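Local coordinates for thioredoxin-like fold domain-containing protein (Enterococcus faecalis, PDB 1Z6M) that is of unknown function but has a thioredoxin-like fold with a CxxC pair at a helix start, consistent with a thiol-disulfide oxidoreductase, at residues Glu48-Val62 / Glu162-Glu174. Residues are numbered along the deposited sequence; the frame is centred on the assembly and turned at random.
Sequences ESEELLAQSVKSGKV and ESVTEEELRGYIE. With PO4 (phosphate ion), chain B.
Leu52 enters helix 166-173 as a knob among Glu166, Leu169, Arg170 and Ile173. Its chi1 of 175° sends CG toward that helix, and chi2 of 63° puts CD2 3.8 Å from both Leu169 CG and Arg170 CG; the two leucine chains run antiparallel alongside each other, while the arginine stem lies across Leu52. One turn on, Ile173 turns CD1 toward Leu52 and Leu53 and rests CG2 3.8 Å from Val62 CG2.

The Glu166 chain bends at chi2, bringing OE1 and OE2 each 3.2 Å from Glu48 O, all acceptors, and OE1 3.4 Å from Leu52 CB. A water near OE1 takes the N-H of Leu52, which lacks a bond to the preceding turn. Extended beyond CG, Glu48 brings OE2 within 2.6 Å of Glu162 O; another water lies 2.9 Å from both Glu48 OE1 and Val164 O. A capping box of Thr165 and Glu168 starts helix 166-173, and Glu166 N donates almost straight (171°) to a phosphate probably from the crystallisation liquor. At the far end Lys61 NZ makes a long salt bridge, 3.7 Å, to Glu174 OE1.

With Met31 and Ile155 also touching Ile173, the two helices lie side by side on one sheet face, as in the thioredoxin fold.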
# COMPACT_ATOMS: atom_id res chain seq x y z
N GLU A 48 2.52 -12.09 3.15
CA GLU A 48 3.61 -12.65 3.94
C GLU A 48 3.82 -11.90 5.24
O GLU A 48 4.33 -12.47 6.21
CB GLU A 48 4.91 -12.69 3.12
CG GLU A 48 5.53 -11.32 2.91
CD GLU A 48 6.64 -11.30 1.88
OE1 GLU A 48 7.07 -12.37 1.40
OE2 GLU A 48 7.08 -10.18 1.54
N SER A 49 3.40 -10.64 5.27
CA SER A 49 3.54 -9.78 6.46
C SER A 49 2.28 -9.67 7.31
O SER A 49 2.31 -9.07 8.39
CB SER A 49 3.99 -8.38 6.04
OG SER A 49 2.96 -7.71 5.34
N GLU A 50 1.18 -10.28 6.86
CA GLU A 50 -0.14 -10.05 7.47
C GLU A 50 -0.17 -10.27 8.99
O GLU A 50 -0.61 -9.40 9.74
CB GLU A 50 -1.20 -10.90 6.77
CG GLU A 50 -2.65 -10.43 6.98
CD GLU A 50 -3.59 -10.92 5.87
OE1 GLU A 50 -3.10 -11.48 4.86
OE2 GLU A 50 -4.82 -10.73 6.00
N GLU A 51 0.31 -11.44 9.43
CA GLU A 51 0.24 -11.81 10.84
C GLU A 51 1.17 -10.96 11.72
O GLU A 51 0.76 -10.46 12.78
CB GLU A 51 0.51 -13.31 11.02
CG GLU A 51 -0.63 -14.16 10.49
CD GLU A 51 -0.22 -15.59 10.20
OE1 GLU A 51 0.64 -16.14 10.93
OE2 GLU A 51 -0.75 -16.17 9.23
N LEU A 52 2.42 -10.81 11.28
CA LEU A 52 3.36 -10.00 12.05
C LEU A 52 2.88 -8.56 12.17
O LEU A 52 2.93 -7.98 13.24
CB LEU A 52 4.78 -10.05 11.47
CG LEU A 52 5.82 -9.13 12.14
CD1 LEU A 52 6.05 -9.51 13.59
CD2 LEU A 52 7.13 -9.16 11.40
N LEU A 53 2.40 -7.98 11.07
CA LEU A 53 1.90 -6.62 11.16
C LEU A 53 0.63 -6.46 12.00
O LEU A 53 0.48 -5.48 12.73
CB LEU A 53 1.72 -6.01 9.77
CG LEU A 53 3.00 -5.95 8.92
CD1 LEU A 53 2.71 -5.23 7.61
CD2 LEU A 53 4.13 -5.28 9.69
N ALA A 54 -0.28 -7.43 11.93
CA ALA A 54 -1.49 -7.35 12.74
C ALA A 54 -1.12 -7.33 14.22
O ALA A 54 -1.63 -6.50 14.98
CB ALA A 54 -2.42 -8.49 12.43
N GLN A 55 -0.18 -8.19 14.62
CA GLN A 55 0.23 -8.19 16.03
C GLN A 55 0.96 -6.90 16.41
O GLN A 55 0.75 -6.35 17.49
CB GLN A 55 1.10 -9.39 16.34
CG GLN A 55 1.52 -9.40 17.80
CD GLN A 55 2.13 -10.69 18.24
OE1 GLN A 55 2.06 -11.70 17.53
NE2 GLN A 55 2.74 -10.67 19.42
N SER A 56 1.84 -6.42 15.52
CA SER A 56 2.62 -5.20 15.79
C SER A 56 1.73 -3.98 15.93
O SER A 56 2.01 -3.08 16.73
CB SER A 56 3.65 -4.97 14.69
OG SER A 56 4.53 -6.06 14.54
N VAL A 57 0.68 -3.92 15.11
CA VAL A 57 -0.29 -2.85 15.17
C VAL A 57 -1.12 -2.95 16.45
O VAL A 57 -1.32 -1.96 17.15
CB VAL A 57 -1.21 -2.87 13.90
CG1 VAL A 57 -2.49 -2.08 14.12
CG2 VAL A 57 -0.44 -2.34 12.69
N LYS A 58 -1.56 -4.16 16.76
CA LYS A 58 -2.38 -4.37 17.95
C LYS A 58 -1.63 -4.04 19.24
O LYS A 58 -2.21 -3.48 20.18
CB LYS A 58 -2.90 -5.81 18.01
CG LYS A 58 -3.71 -6.12 19.27
CD LYS A 58 -4.99 -5.30 19.34
CE LYS A 58 -5.70 -5.51 20.67
NZ LYS A 58 -7.12 -5.05 20.62
N SER A 59 -0.35 -4.38 19.28
CA SER A 59 0.48 -4.15 20.46
C SER A 59 0.91 -2.69 20.65
O SER A 59 1.56 -2.37 21.65
CB SER A 59 1.73 -5.03 20.39
OG SER A 59 2.60 -4.52 19.39
N GLY A 60 0.59 -1.83 19.69
CA GLY A 60 0.90 -0.40 19.77
C GLY A 60 2.29 -0.02 19.29
O GLY A 60 2.68 1.13 19.38
N LYS A 61 3.04 -1.00 18.78
CA LYS A 61 4.42 -0.76 18.35
C LYS A 61 4.48 -0.06 16.99
O LYS A 61 5.32 0.83 16.80
CB LYS A 61 5.20 -2.09 18.31
CG LYS A 61 6.64 -1.99 17.84
CD LYS A 61 7.57 -1.43 18.90
CE LYS A 61 9.02 -1.68 18.47
NZ LYS A 61 10.03 -1.44 19.52
N VAL A 62 3.60 -0.44 16.08
CA VAL A 62 3.65 0.02 14.69
C VAL A 62 2.38 0.74 14.28
O VAL A 62 1.27 0.29 14.60
CB VAL A 62 3.89 -1.18 13.74
CG1 VAL A 62 3.62 -0.81 12.27
CG2 VAL A 62 5.29 -1.75 13.90
N GLU A 162 8.96 -6.75 -1.20
CA GLU A 162 8.38 -8.07 -0.96
C GLU A 162 9.42 -9.16 -0.71
O GLU A 162 9.07 -10.22 -0.18
CB GLU A 162 7.47 -8.49 -2.12
CG GLU A 162 8.18 -8.94 -3.42
CD GLU A 162 8.93 -7.84 -4.17
OE1 GLU A 162 8.67 -6.63 -3.95
OE2 GLU A 162 9.79 -8.21 -5.00
N SER A 163 10.67 -8.92 -1.08
CA SER A 163 11.72 -9.91 -0.85
C SER A 163 12.10 -10.02 0.63
O SER A 163 12.76 -10.99 1.00
CB SER A 163 12.96 -9.63 -1.69
OG SER A 163 13.63 -8.46 -1.27
N VAL A 164 11.69 -9.06 1.45
CA VAL A 164 12.01 -9.08 2.88
C VAL A 164 11.55 -10.40 3.51
O VAL A 164 10.49 -10.91 3.17
CB VAL A 164 11.38 -7.86 3.60
CG1 VAL A 164 9.86 -8.03 3.76
CG2 VAL A 164 12.05 -7.62 4.94
N THR A 165 12.36 -10.96 4.41
CA THR A 165 11.90 -12.11 5.16
C THR A 165 11.23 -11.61 6.44
O THR A 165 11.43 -10.46 6.86
CB THR A 165 13.04 -13.05 5.54
OG1 THR A 165 13.86 -12.39 6.50
CG2 THR A 165 13.87 -13.45 4.31
N GLU A 166 10.43 -12.47 7.08
CA GLU A 166 9.77 -12.04 8.31
C GLU A 166 10.76 -11.78 9.44
O GLU A 166 10.54 -10.87 10.24
CB GLU A 166 8.63 -12.98 8.72
CG GLU A 166 7.42 -12.94 7.76
CD GLU A 166 6.82 -11.54 7.59
OE1 GLU A 166 6.10 -11.08 8.50
OE2 GLU A 166 7.06 -10.89 6.54
N GLU A 167 11.86 -12.52 9.48
CA GLU A 167 12.94 -12.21 10.42
C GLU A 167 13.56 -10.85 10.18
O GLU A 167 13.81 -10.11 11.11
CB GLU A 167 14.03 -13.29 10.40
CG GLU A 167 15.08 -13.06 11.49
CD GLU A 167 16.39 -13.80 11.28
OE1 GLU A 167 16.87 -13.88 10.13
OE2 GLU A 167 16.94 -14.29 12.27
N GLU A 168 13.80 -10.53 8.92
CA GLU A 168 14.33 -9.21 8.58
C GLU A 168 13.34 -8.12 8.96
O GLU A 168 13.74 -7.08 9.51
CB GLU A 168 14.65 -9.12 7.09
CG GLU A 168 15.90 -9.89 6.69
CD GLU A 168 16.06 -10.05 5.19
OE1 GLU A 168 15.16 -9.67 4.41
OE2 GLU A 168 17.12 -10.56 4.77
N LEU A 169 12.06 -8.37 8.72
CA LEU A 169 11.02 -7.39 9.03
C LEU A 169 10.95 -7.13 10.54
O LEU A 169 10.91 -5.98 10.98
CB LEU A 169 9.67 -7.85 8.48
CG LEU A 169 8.47 -6.92 8.68
CD1 LEU A 169 8.75 -5.50 8.18
CD2 LEU A 169 7.26 -7.53 7.98
N ARG A 170 10.94 -8.19 11.33
CA ARG A 170 11.09 -8.06 12.78
C ARG A 170 12.29 -7.21 13.14
O ARG A 170 12.19 -6.32 13.96
CB ARG A 170 11.29 -9.43 13.42
CG ARG A 170 10.08 -10.27 13.53
CD ARG A 170 10.35 -11.51 14.42
NE ARG A 170 10.73 -12.67 13.63
CZ ARG A 170 11.90 -13.30 13.66
NH1 ARG A 170 12.90 -12.90 14.43
NH2 ARG A 170 12.08 -14.33 12.86
N GLY A 171 13.42 -7.49 12.50
CA GLY A 171 14.66 -6.73 12.74
C GLY A 171 14.45 -5.25 12.50
O GLY A 171 14.83 -4.43 13.33
N TYR A 172 13.83 -4.89 11.37
CA TYR A 172 13.60 -3.47 11.06
C TYR A 172 12.65 -2.81 12.05
O TYR A 172 12.84 -1.65 12.41
CB TYR A 172 13.04 -3.29 9.65
CG TYR A 172 13.92 -3.73 8.51
CD1 TYR A 172 15.27 -3.35 8.44
CD2 TYR A 172 13.40 -4.50 7.47
CE1 TYR A 172 16.07 -3.76 7.37
CE2 TYR A 172 14.19 -4.90 6.41
CZ TYR A 172 15.52 -4.53 6.35
OH TYR A 172 16.29 -4.93 5.28
N ILE A 173 11.63 -3.53 12.49
CA ILE A 173 10.67 -3.00 13.45
C ILE A 173 11.35 -2.74 14.79
O ILE A 173 11.08 -1.73 15.45
CB ILE A 173 9.45 -3.93 13.60
CG1 ILE A 173 8.62 -3.91 12.31
CG2 ILE A 173 8.58 -3.53 14.80
CD1 ILE A 173 7.60 -5.02 12.23
N GLU A 174 12.25 -3.64 15.18
CA GLU A 174 12.94 -3.55 16.47
C GLU A 174 14.19 -2.68 16.41
O GLU A 174 14.87 -2.52 17.43
CB GLU A 174 13.29 -4.96 16.99
CG GLU A 174 12.07 -5.84 17.27
CD GLU A 174 11.12 -5.25 18.30
OE1 GLU A 174 11.59 -4.80 19.37
OE2 GLU A 174 9.90 -5.25 18.04
P PO4 B . 9.40 -15.45 4.87
O1 PO4 B . 10.49 -15.02 3.91
O2 PO4 B . 9.84 -15.09 6.27
O3 PO4 B . 8.11 -14.74 4.51
O4 PO4 B . 9.24 -16.95 4.74
O HOH W 1 9.95 -12.95 1.23
O HOH W 2 3.62 -12.42 9.16
O HOH W 3 12.60 -1.39 19.00